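4-hydroxy-tetrahydrodipicolinate synthase (Thermotoga maritima, PDB 1O5K) probably catalyses the condensation of pyruvate with aspartate beta-semialdehyde to 4-hydroxy-tetrahydrodipicolinate, a step of lysine biosynthesis. Local coordinates at residues I21-P24 with E29-L32; G54-S59 with I265-A270; D204-L209 with E231-Y236; V217-S222 with K227-L232. One frame throughout, in Å; residues are numbered along the deposited sequence.

Overall arrangement
The four contacts lie in one (beta/alpha)8 barrel of the TIM type. Contact 2 holds Thr55 and Thr56, and Thr56 OG1 bonds to the pyruvate-modified lysine at position 173. Contact 1 adjoins it, with centres about 10 Å apart: Thr23 OG1 lies 2.7 Å from Gly57 O, and Thr23 O lies 2.7 Å from Lys268 NZ. Contact 4 meets contact 2 where Val220 CG2 packs on Thr56 OG1, and it holds Ile218, predicted to bind pyruvate. Contacts 3 and 4 share Glu231 and Leu232 of helix 226-237, with centres about 8 Å apart. Contacts 1 and 3 lie on opposite sides of the chain's centre, about 28 Å apart between centres.

Contact 1 of 4, residues I21-P24 with E29-L32; sequences IVTP and ELDL
Pro24 and Asp31 are joined by one backbone hydrogen bond, from Asp31 N to Pro24 O, 2.9 Å long. The N-H...O angle is 153°. The donor sits above the carbonyl plane, 44° out of it. This bond links the loop after the first barrel strand to the end of the small hairpin of strands 25-26 and 29-30.

Van der Waals packing flanks the bond. Pro24 CB lies 4.1 Å from Asp31 CB, and the same carbon lies 3.9 Å from Asp31 O. The proline ring thus rests against the Asp31 backbone. Thr23 sends its methyl toward the Leu30 branch: Thr23 CG2 and Leu30 CD2 are 3.5 Å apart, a tight pair. CG2 takes the position anti to the backbone N of Thr23, while OG1 lies beside that N and bonds to Gly57 O. The threonine therefore divides its work, methyl to the hairpin and hydroxyl to the neighbouring loop.

Asp31 is the N-cap of helix 32-44. With chi1 at 180° its carboxylate turns to the helix start and caps a backbone N, and OD2 also bonds to Ser34 OG.

Around the contact, Pro24 packs on Tyr35 of helix 32-44 and on Ile277. Thr23 leans on Leu70 of helix 64-78, and Leu30 touches Glu66 of that same helix.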
loop_
_atom_site.group_PDB
_atom_site.type_symbol
_atom_site.label_atom_id
_atom_site.label_comp_id
_atom_site.label_asym_id
_atom_site.label_seq_id
_atom_site.Cartn_x
_atom_site.Cartn_y
_atom_site.Cartn_z
ATOM N N ILE A 21 12.530 -24.354 -12.291
ATOM C CA ILE A 21 13.953 -24.486 -12.666
ATOM C C ILE A 21 14.327 -23.362 -13.635
ATOM O O ILE A 21 13.503 -22.928 -14.446
ATOM C CB ILE A 21 14.234 -25.888 -13.220
ATOM C CG1 ILE A 21 15.753 -26.134 -13.272
ATOM C CG2 ILE A 21 13.554 -26.113 -14.595
ATOM C CD1 ILE A 21 16.160 -27.566 -13.480
ATOM N N VAL A 22 15.527 -22.809 -13.441
ATOM C CA VAL A 22 16.093 -21.829 -14.376
ATOM C C VAL A 22 16.365 -22.433 -15.769
ATOM O O VAL A 22 16.430 -23.637 -15.945
ATOM C CB VAL A 22 17.407 -21.187 -13.864
ATOM C CG1 VAL A 22 17.253 -20.505 -12.497
ATOM C CG2 VAL A 22 18.514 -22.227 -13.817
ATOM N N THR A 23 16.426 -21.538 -16.758
ATOM C CA THR A 23 16.805 -21.840 -18.104
ATOM C C THR A 23 18.240 -21.309 -18.296
ATOM O O THR A 23 18.424 -20.128 -18.502
ATOM C CB THR A 23 15.815 -21.174 -19.093
ATOM O OG1 THR A 23 14.480 -21.672 -18.861
ATOM C CG2 THR A 23 16.157 -21.589 -20.506
ATOM N N PRO A 24 19.265 -22.168 -18.221
ATOM C CA PRO A 24 20.612 -21.680 -18.435
ATOM C C PRO A 24 20.891 -21.284 -19.866
ATOM O O PRO A 24 20.373 -21.900 -20.807
ATOM C CB PRO A 24 21.494 -22.872 -18.038
ATOM C CG PRO A 24 20.572 -23.805 -17.310
ATOM C CD PRO A 24 19.246 -23.593 -17.894
ATOM N N GLU A 29 22.633 -18.397 -25.904
ATOM C CA GLU A 29 21.907 -19.587 -26.384
ATOM C C GLU A 29 21.503 -20.514 -25.231
ATOM O O GLU A 29 22.138 -20.515 -24.201
ATOM C CB GLU A 29 22.817 -20.312 -27.360
ATOM C CG GLU A 29 23.234 -19.429 -28.529
ATOM C CD GLU A 29 22.018 -18.994 -29.344
ATOM O OE1 GLU A 29 21.890 -17.785 -29.660
ATOM O OE2 GLU A 29 21.147 -19.864 -29.606
ATOM N N LEU A 30 20.461 -21.316 -25.406
ATOM C CA LEU A 30 20.163 -22.357 -24.433
ATOM C C LEU A 30 21.397 -23.222 -24.168
ATOM O O LEU A 30 22.134 -23.606 -25.096
ATOM C CB LEU A 30 19.126 -23.333 -24.932
ATOM C CG LEU A 30 17.692 -23.014 -25.057
ATOM C CD1 LEU A 30 17.023 -24.337 -25.509
ATOM C CD2 LEU A 30 17.117 -22.528 -23.734
ATOM N N ASP A 31 21.616 -23.518 -22.906
ATOM C CA ASP A 31 22.781 -24.318 -22.481
ATOM C C ASP A 31 22.263 -25.614 -21.862
ATOM O O ASP A 31 22.114 -25.718 -20.637
ATOM C CB ASP A 31 23.600 -23.517 -21.483
ATOM C CG ASP A 31 24.828 -24.260 -20.973
ATOM O OD1 ASP A 31 25.034 -25.447 -21.307
ATOM O OD2 ASP A 31 25.614 -23.721 -20.178
ATOM N N LEU A 32 21.940 -26.591 -22.710
ATOM C CA LEU A 32 21.304 -27.817 -22.220
ATOM C C LEU A 32 22.294 -28.672 -21.420
ATOM O O LEU A 32 21.873 -29.490 -20.612
ATOM C CB LEU A 32 20.694 -28.629 -23.370
ATOM C CG LEU A 32 19.509 -27.960 -24.059
ATOM C CD1 LEU A 32 19.076 -28.751 -25.282
ATOM C CD2 LEU A 32 18.333 -27.797 -23.090
#

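Contact 2 of 4, residues G54-S59 with I265-A270; sequences GTTGES and IPVKAA
A buried salt bridge, Glu58 with Lys268, and a small apolar touch, Thr56 with Val267, join the loop after strand 49-52 to helix 265-273. The fold is the TIM barrel of the DapA family. Residues 54-59 lie where a strand passes into the loop leading to helix 64-78, beside the active site.

Thr55 is predicted to belong to the proton relay, and Thr56 to bind pyruvate. The structure supports the second role: Thr56 OG1 bonds to the pyruvate-modified lysine at position 173 and also to Asn263 OD1. Thr55 OG1 makes weak bonds to Tyr144 OH and to Tyr118 OH of a neighbouring subunit.

The apolar touch is made by the other branch of Thr56, its methyl. Thr56 CG2 lies 4.2 Å from Val267 CG1. The loop is held by its own backbone bonds, including Glu58 N to Thr55 O at 3.0 Å.

Glu58 and Lys268 come from opposite directions. The glutamate is extended beyond CG, with chi2 at 170°, and the lysine chain bends at chi3; together these bring OE1 and NZ to each other. Lys268 NZ has three oxygen acceptors, Glu58 OE1, Thr23 O and Glu280 O, and Glu58 OE2 accepts from Arg282 N. These partners fix both charged ends in the interior. Lys268 NZ meets Glu58 OE1 at 2.7 Å, on the syn side and 22° out of the carboxylate plane.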
loop_
_atom_site.group_PDB
_atom_site.type_symbol
_atom_site.label_atom_id
_atom_site.label_comp_id
_atom_site.label_asym_id
_atom_site.label_seq_id
_atom_site.Cartn_x
_atom_site.Cartn_y
_atom_site.Cartn_z
ATOM N N GLY A 54 8.582 -21.352 -16.195
ATOM C CA GLY A 54 7.873 -20.369 -15.366
ATOM C C GLY A 54 8.731 -19.110 -15.459
ATOM O O GLY A 54 9.686 -19.015 -16.268
ATOM N N THR A 55 8.392 -18.155 -14.603
ATOM C CA THR A 55 9.113 -16.883 -14.490
ATOM C C THR A 55 10.553 -17.105 -14.200
ATOM O O THR A 55 11.436 -16.424 -14.730
ATOM C CB THR A 55 8.525 -16.019 -13.303
ATOM O OG1 THR A 55 7.176 -16.420 -12.993
ATOM C CG2 THR A 55 8.319 -14.637 -13.783
ATOM N N THR A 56 10.808 -18.037 -13.293
ATOM C CA THR A 56 12.188 -18.366 -12.894
ATOM C C THR A 56 12.998 -18.905 -14.070
ATOM O O THR A 56 14.185 -18.781 -14.095
ATOM C CB THR A 56 12.181 -19.377 -11.752
ATOM O OG1 THR A 56 11.407 -18.868 -10.658
ATOM C CG2 THR A 56 13.591 -19.610 -11.155
ATOM N N GLY A 57 12.334 -19.527 -15.044
ATOM C CA GLY A 57 13.010 -19.987 -16.251
ATOM C C GLY A 57 12.938 -19.008 -17.418
ATOM O O GLY A 57 13.087 -19.390 -18.592
ATOM N N GLU A 58 12.654 -17.743 -17.133
ATOM C CA GLU A 58 12.696 -16.677 -18.169
ATOM C C GLU A 58 11.789 -16.958 -19.353
ATOM O O GLU A 58 12.116 -16.624 -20.495
ATOM C CB GLU A 58 14.126 -16.364 -18.606
ATOM C CG GLU A 58 14.853 -15.622 -17.512
ATOM C CD GLU A 58 16.324 -15.469 -17.745
ATOM O OE1 GLU A 58 17.081 -16.291 -17.153
ATOM O OE2 GLU A 58 16.699 -14.532 -18.505
ATOM N N SER A 59 10.606 -17.486 -19.040
ATOM C CA SER A 59 9.664 -17.728 -20.090
ATOM C C SER A 59 9.419 -16.574 -21.068
ATOM O O SER A 59 9.198 -16.862 -22.234
ATOM C CB SER A 59 8.353 -18.280 -19.548
ATOM O OG SER A 59 7.734 -17.372 -18.710
ATOM N N ILE A 265 17.322 -13.172 -11.295
ATOM C CA ILE A 265 18.628 -12.579 -11.285
ATOM C C ILE A 265 19.504 -13.148 -10.161
ATOM O O ILE A 265 20.631 -13.633 -10.452
ATOM C CB ILE A 265 18.568 -11.046 -11.295
ATOM C CG1 ILE A 265 18.073 -10.570 -12.652
ATOM C CG2 ILE A 265 19.893 -10.457 -11.019
ATOM C CD1 ILE A 265 17.673 -9.127 -12.645
ATOM N N PRO A 266 19.057 -13.126 -8.902
ATOM C CA PRO A 266 19.895 -13.705 -7.817
ATOM C C PRO A 266 20.141 -15.201 -7.912
ATOM O O PRO A 266 21.296 -15.643 -7.783
ATOM C CB PRO A 266 19.086 -13.380 -6.551
ATOM C CG PRO A 266 18.297 -12.124 -6.974
ATOM C CD PRO A 266 17.815 -12.553 -8.319
ATOM N N VAL A 267 19.102 -15.956 -8.229
ATOM C CA VAL A 267 19.278 -17.440 -8.274
ATOM C C VAL A 267 20.283 -17.879 -9.373
ATOM O O VAL A 267 21.124 -18.791 -9.147
ATOM C CB VAL A 267 17.924 -18.177 -8.325
ATOM C CG1 VAL A 267 17.251 -18.057 -9.679
ATOM C CG2 VAL A 267 18.113 -19.654 -7.963
ATOM N N LYS A 268 20.303 -17.181 -10.504
ATOM C CA LYS A 268 21.295 -17.483 -11.532
ATOM C C LYS A 268 22.696 -17.138 -11.036
ATOM O O LYS A 268 23.607 -17.896 -11.275
ATOM C CB LYS A 268 20.982 -16.827 -12.881
ATOM C CG LYS A 268 19.880 -17.548 -13.650
ATOM C CD LYS A 268 19.717 -17.051 -15.063
ATOM C CE LYS A 268 19.435 -18.181 -16.001
ATOM N NZ LYS A 268 19.277 -17.794 -17.403
ATOM N N ALA A 269 22.854 -16.017 -10.324
ATOM C CA ALA A 269 24.193 -15.659 -9.774
ATOM C C ALA A 269 24.659 -16.713 -8.746
ATOM O O ALA A 269 25.803 -17.114 -8.743
ATOM C CB ALA A 269 24.207 -14.244 -9.203
ATOM N N ALA A 270 23.726 -17.194 -7.933
ATOM C CA ALA A 270 23.950 -18.269 -6.978
ATOM C C ALA A 270 24.373 -19.594 -7.660
ATOM O O ALA A 270 25.372 -20.224 -7.276
ATOM C CB ALA A 270 22.664 -18.470 -6.111
#

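Contact 3 of 4, residues D204-L209 with E231-Y236; sequences DRTFYL and ELCAEY
Phe207, Leu232 and Thr206 bury the most surface here, where the start of helix 206-212 packs on helix 226-237. The closest pair is Thr206 CG2 with Leu232 CD2, 3.9 Å apart. Thr206 points at the second helix, and its methyl touches a second residue there, Thr206 CG2 to Cys233 SG being 4.1 Å. The side chains of Thr206 and Leu232 meet at a slant. Thr206 OG1 turns back instead and bonds to Asp203 O.

Leu232 extends toward the first helix with CG anti to its backbone N (chi1 -174°). Leu232 CD2 comes to 4.3 Å from Phe207 N and 4.6 Å from Phe207 CB, so this one branch sits against the first turn. Phe207 CE1 lies 4.7 Å from Tyr236 CD1. Within its own helix the edge of the Phe207 ring meets a face of the Tyr208 ring, Phe207 CD2 lying 3.6 Å above its centre.

No hydrogen bond crosses between the two segments. Helix 241-257 adjoins both partners, touching Phe207 and Tyr236 through Ser244. On the far side, Arg205 forms a salt bridge with Asp180 of a different neighbouring subunit from the one that supplies Tyr118, and Arg205 and Leu209 pack on Ile182 of helix 179-192.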
loop_
_atom_site.group_PDB
_atom_site.type_symbol
_atom_site.label_atom_id
_atom_site.label_comp_id
_atom_site.label_asym_id
_atom_site.label_seq_id
_atom_site.Cartn_x
_atom_site.Cartn_y
_atom_site.Cartn_z
ATOM N N ASP A 204 9.334 -18.342 1.158
ATOM C CA ASP A 204 9.196 -17.881 2.532
ATOM C C ASP A 204 7.759 -17.905 3.061
ATOM O O ASP A 204 7.517 -17.488 4.182
ATOM C CB ASP A 204 9.853 -16.486 2.725
ATOM C CG ASP A 204 9.102 -15.351 2.042
ATOM O OD1 ASP A 204 8.035 -15.574 1.400
ATOM O OD2 ASP A 204 9.542 -14.170 2.100
ATOM N N ARG A 205 6.823 -18.419 2.282
ATOM C CA ARG A 205 5.436 -18.691 2.805
ATOM C C ARG A 205 5.119 -20.195 2.897
ATOM O O ARG A 205 4.066 -20.563 3.391
ATOM C CB ARG A 205 4.392 -18.032 1.919
ATOM C CG ARG A 205 4.490 -16.496 1.894
ATOM C CD ARG A 205 4.042 -15.860 3.154
ATOM N NE ARG A 205 4.041 -14.407 3.154
ATOM C CZ ARG A 205 5.100 -13.638 3.379
ATOM N NH1 ARG A 205 6.334 -14.160 3.562
ATOM N NH2 ARG A 205 4.921 -12.329 3.440
ATOM N N THR A 206 6.036 -21.061 2.457
ATOM C CA THR A 206 5.770 -22.525 2.412
ATOM C C THR A 206 5.336 -23.073 3.770
ATOM O O THR A 206 4.323 -23.772 3.878
ATOM C CB THR A 206 6.988 -23.277 1.935
ATOM O OG1 THR A 206 7.391 -22.770 0.661
ATOM C CG2 THR A 206 6.637 -24.773 1.751
ATOM N N PHE A 207 6.119 -22.798 4.809
ATOM C CA PHE A 207 5.803 -23.252 6.149
ATOM C C PHE A 207 4.359 -22.900 6.559
ATOM O O PHE A 207 3.580 -23.750 6.986
ATOM C CB PHE A 207 6.810 -22.722 7.191
ATOM C CG PHE A 207 6.463 -23.094 8.596
ATOM C CD1 PHE A 207 6.540 -24.413 9.015
ATOM C CD2 PHE A 207 5.978 -22.121 9.508
ATOM C CE1 PHE A 207 6.208 -24.785 10.297
ATOM C CE2 PHE A 207 5.590 -22.504 10.795
ATOM C CZ PHE A 207 5.704 -23.834 11.173
ATOM N N TYR A 208 4.005 -21.647 6.369
ATOM C CA TYR A 208 2.709 -21.173 6.795
ATOM C C TYR A 208 1.591 -21.718 5.886
ATOM O O TYR A 208 0.498 -22.007 6.372
ATOM C CB TYR A 208 2.685 -19.658 6.952
ATOM C CG TYR A 208 3.562 -19.205 8.069
ATOM C CD1 TYR A 208 3.225 -19.448 9.392
ATOM C CD2 TYR A 208 4.818 -18.608 7.799
ATOM C CE1 TYR A 208 4.073 -19.107 10.421
ATOM C CE2 TYR A 208 5.672 -18.246 8.856
ATOM C CZ TYR A 208 5.309 -18.498 10.134
ATOM O OH TYR A 208 6.148 -18.156 11.187
ATOM N N LEU A 209 1.880 -21.880 4.603
ATOM C CA LEU A 209 0.949 -22.519 3.705
ATOM C C LEU A 209 0.732 -23.976 4.037
ATOM O O LEU A 209 -0.409 -24.430 3.982
ATOM C CB LEU A 209 1.367 -22.329 2.252
ATOM C CG LEU A 209 0.399 -22.948 1.273
ATOM C CD1 LEU A 209 0.215 -21.892 0.149
ATOM C CD2 LEU A 209 0.968 -24.271 0.813
ATOM N N GLU A 231 13.181 -31.299 2.821
ATOM C CA GLU A 231 13.122 -31.558 4.258
ATOM C C GLU A 231 12.081 -30.691 4.968
ATOM O O GLU A 231 11.444 -31.164 5.874
ATOM C CB GLU A 231 14.508 -31.330 4.875
ATOM C CG GLU A 231 14.615 -31.433 6.381
ATOM C CD GLU A 231 16.018 -31.079 6.922
ATOM O OE1 GLU A 231 16.334 -31.531 8.062
ATOM O OE2 GLU A 231 16.783 -30.318 6.239
ATOM N N LEU A 232 11.958 -29.437 4.580
ATOM C CA LEU A 232 10.970 -28.559 5.179
ATOM C C LEU A 232 9.586 -29.168 5.037
ATOM O O LEU A 232 8.843 -29.238 6.010
ATOM C CB LEU A 232 11.057 -27.157 4.569
ATOM C CG LEU A 232 10.198 -26.012 5.135
ATOM C CD1 LEU A 232 10.724 -24.678 4.654
ATOM C CD2 LEU A 232 8.729 -26.156 4.746
ATOM N N CYS A 233 9.219 -29.609 3.829
ATOM C CA CYS A 233 7.885 -30.207 3.615
ATOM C C CYS A 233 7.775 -31.568 4.278
ATOM O O CYS A 233 6.805 -31.853 4.978
ATOM C CB CYS A 233 7.558 -30.306 2.131
ATOM S SG CYS A 233 7.598 -28.702 1.264
ATOM N N ALA A 234 8.790 -32.400 4.093
ATOM C CA ALA A 234 8.776 -33.755 4.606
ATOM C C ALA A 234 8.598 -33.802 6.118
ATOM O O ALA A 234 7.799 -34.628 6.649
ATOM C CB ALA A 234 10.053 -34.490 4.190
ATOM N N GLU A 235 9.310 -32.931 6.831
ATOM C CA GLU A 235 9.134 -32.846 8.254
ATOM C C GLU A 235 7.702 -32.449 8.633
ATOM O O GLU A 235 7.133 -32.987 9.597
ATOM C CB GLU A 235 10.153 -31.880 8.873
ATOM C CG GLU A 235 11.572 -32.379 8.880
ATOM C CD GLU A 235 11.833 -33.479 9.892
ATOM O OE1 GLU A 235 10.891 -33.950 10.570
ATOM O OE2 GLU A 235 12.987 -33.903 10.005
ATOM N N TYR A 236 7.101 -31.543 7.863
ATOM C CA TYR A 236 5.748 -31.107 8.160
ATOM C C TYR A 236 4.795 -32.284 7.967
ATOM O O TYR A 236 3.996 -32.599 8.846
ATOM C CB TYR A 236 5.304 -29.916 7.279
ATOM C CG TYR A 236 3.949 -29.426 7.674
ATOM C CD1 TYR A 236 3.800 -28.466 8.660
ATOM C CD2 TYR A 236 2.803 -30.047 7.205
ATOM C CE1 TYR A 236 2.548 -28.048 9.060
ATOM C CE2 TYR A 236 1.554 -29.658 7.631
ATOM C CZ TYR A 236 1.430 -28.675 8.563
ATOM O OH TYR A 236 0.183 -28.340 9.013
#

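Contact 4 of 4, residues V217-S222 with K227-L232; sequences VISVVS and KQMVEL
Ser222 and Met229 bring the two backbones closest, with 5.9 Å between their CA atoms, as the chain leaves strand 216-219, turns and enters helix 226-237. Met229 dominates the contact. It points at the strand and the turn, and its bent chain reaches four residues there.

Met229 CG lies 4.1 Å from Val221 CG1, and it also approaches Ser222 N at 3.9 Å. The terminal methyl, Met229 CE, meets Val217 CG1 and Ser219 OG, each at 3.9 Å. Bends at chi2 (-62°) and chi3 (-67°) fold the chain so that CE can reach the strand while CG stays by the turn. Both valines cross the methionine at about a right angle. The valine touches are apolar; Met229 also packs against Ser219 OG and the N of Ser222, without a hydrogen bond across the segments.

This is the beta-to-alpha turn after strand 216-219 of the TIM barrel, a strand flanked by strand 16-20. Ile218, next to Val217 on the strand, is predicted to bind pyruvate.

The turn has its own ties. Ser222 N donates to Ser219 OG, 2.9 Å away with an angle of 164°, which makes an ST motif. Ser219 OG also bonds to Asp203 OD1, while Asp203 OD2 takes the N-H groups of Val220 and Val221, so one carboxylate grips three consecutive residues. Ser222 OG pairs with Thr19 OG1 on strand 16-20, and Met229 packs on Val17 of that strand and on Leu251 of helix 241-257.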
loop_
_atom_site.group_PDB
_atom_site.type_symbol
_atom_site.label_atom_id
_atom_site.label_comp_id
_atom_site.label_asym_id
_atom_site.label_seq_id
_atom_site.Cartn_x
_atom_site.Cartn_y
_atom_site.Cartn_z
ATOM N N VAL A 217 5.197 -26.588 -2.247
ATOM C CA VAL A 217 5.763 -25.383 -2.819
ATOM C C VAL A 217 6.296 -25.591 -4.222
ATOM O O VAL A 217 6.848 -26.631 -4.532
ATOM C CB VAL A 217 6.888 -24.774 -1.936
ATOM C CG1 VAL A 217 8.000 -25.815 -1.671
ATOM C CG2 VAL A 217 7.476 -23.459 -2.519
ATOM N N ILE A 218 6.031 -24.605 -5.081
ATOM C CA ILE A 218 6.689 -24.514 -6.367
ATOM C C ILE A 218 7.769 -23.432 -6.149
ATOM O O ILE A 218 7.473 -22.238 -5.995
ATOM C CB ILE A 218 5.735 -24.229 -7.517
ATOM C CG1 ILE A 218 4.805 -25.448 -7.728
ATOM C CG2 ILE A 218 6.587 -23.922 -8.781
ATOM C CD1 ILE A 218 3.590 -25.183 -8.665
ATOM N N SER A 219 9.006 -23.934 -6.024
ATOM C CA SER A 219 10.112 -23.247 -5.364
ATOM C C SER A 219 11.140 -22.654 -6.290
ATOM O O SER A 219 11.507 -23.226 -7.282
ATOM C CB SER A 219 10.839 -24.261 -4.462
ATOM O OG SER A 219 11.911 -23.673 -3.746
ATOM N N VAL A 220 11.672 -21.524 -5.867
ATOM C CA VAL A 220 12.898 -20.944 -6.492
ATOM C C VAL A 220 14.153 -21.442 -5.730
ATOM O O VAL A 220 15.175 -21.859 -6.308
ATOM C CB VAL A 220 12.810 -19.465 -6.413
ATOM C CG1 VAL A 220 14.137 -18.789 -6.800
ATOM C CG2 VAL A 220 11.661 -18.942 -7.334
ATOM N N VAL A 221 14.074 -21.380 -4.407
ATOM C CA VAL A 221 15.182 -21.783 -3.539
ATOM C C VAL A 221 15.663 -23.200 -3.786
ATOM O O VAL A 221 16.852 -23.485 -3.612
ATOM C CB VAL A 221 14.809 -21.630 -1.999
ATOM C CG1 VAL A 221 15.962 -22.094 -1.165
ATOM C CG2 VAL A 221 14.492 -20.172 -1.614
ATOM N N SER A 222 14.752 -24.124 -4.108
ATOM C CA SER A 222 15.163 -25.461 -4.402
ATOM C C SER A 222 16.120 -25.611 -5.586
ATOM O O SER A 222 16.728 -26.678 -5.729
ATOM C CB SER A 222 13.953 -26.372 -4.636
ATOM O OG SER A 222 13.153 -25.941 -5.737
ATOM N N LYS A 227 17.508 -30.302 -1.261
ATOM C CA LYS A 227 17.319 -31.218 -0.128
ATOM C C LYS A 227 16.700 -30.528 1.057
ATOM O O LYS A 227 15.845 -31.122 1.728
ATOM C CB LYS A 227 18.659 -31.814 0.286
ATOM C CG LYS A 227 18.660 -32.723 1.514
ATOM C CD LYS A 227 20.076 -33.316 1.612
ATOM C CE LYS A 227 20.538 -33.535 3.036
ATOM N NZ LYS A 227 21.991 -33.912 3.049
ATOM N N GLN A 228 17.102 -29.283 1.294
ATOM C CA GLN A 228 16.597 -28.499 2.437
ATOM C C GLN A 228 15.140 -28.130 2.256
ATOM O O GLN A 228 14.321 -28.265 3.199
ATOM C CB GLN A 228 17.483 -27.254 2.662
ATOM C CG GLN A 228 18.885 -27.609 3.091
ATOM C CD GLN A 228 19.783 -28.246 2.012
ATOM O OE1 GLN A 228 19.714 -27.916 0.813
ATOM N NE2 GLN A 228 20.648 -29.166 2.456
ATOM N N MET A 229 14.752 -27.699 1.047
ATOM C CA MET A 229 13.312 -27.453 0.814
ATOM C C MET A 229 12.477 -28.720 0.897
ATOM O O MET A 229 11.362 -28.722 1.426
ATOM C CB MET A 229 13.091 -26.793 -0.550
ATOM C CG MET A 229 13.574 -25.397 -0.621
ATOM S SD MET A 229 12.704 -24.257 0.570
ATOM C CE MET A 229 11.067 -24.143 0.022
ATOM N N VAL A 230 13.028 -29.828 0.440
ATOM C CA VAL A 230 12.332 -31.107 0.558
ATOM C C VAL A 230 12.134 -31.466 2.008
ATOM O O VAL A 230 11.076 -31.932 2.379
ATOM C CB VAL A 230 13.108 -32.227 -0.194
ATOM C CG1 VAL A 230 12.616 -33.614 0.147
ATOM C CG2 VAL A 230 12.989 -32.004 -1.660
ATOM N N GLU A 231 13.181 -31.299 2.821
ATOM C CA GLU A 231 13.122 -31.558 4.258
ATOM C C GLU A 231 12.081 -30.691 4.968
ATOM O O GLU A 231 11.444 -31.164 5.874
ATOM C CB GLU A 231 14.508 -31.330 4.875
ATOM C CG GLU A 231 14.615 -31.433 6.381
ATOM C CD GLU A 231 16.018 -31.079 6.922
ATOM O OE1 GLU A 231 16.334 -31.531 8.062
ATOM O OE2 GLU A 231 16.783 -30.318 6.239
ATOM N N LEU A 232 11.958 -29.437 4.580
ATOM C CA LEU A 232 10.970 -28.559 5.179
ATOM C C LEU A 232 9.586 -29.168 5.037
ATOM O O LEU A 232 8.843 -29.238 6.010
ATOM C CB LEU A 232 11.057 -27.157 4.569
ATOM C CG LEU A 232 10.198 -26.012 5.135
ATOM C CD1 LEU A 232 10.724 -24.678 4.654
ATOM C CD2 LEU A 232 8.729 -26.156 4.746
#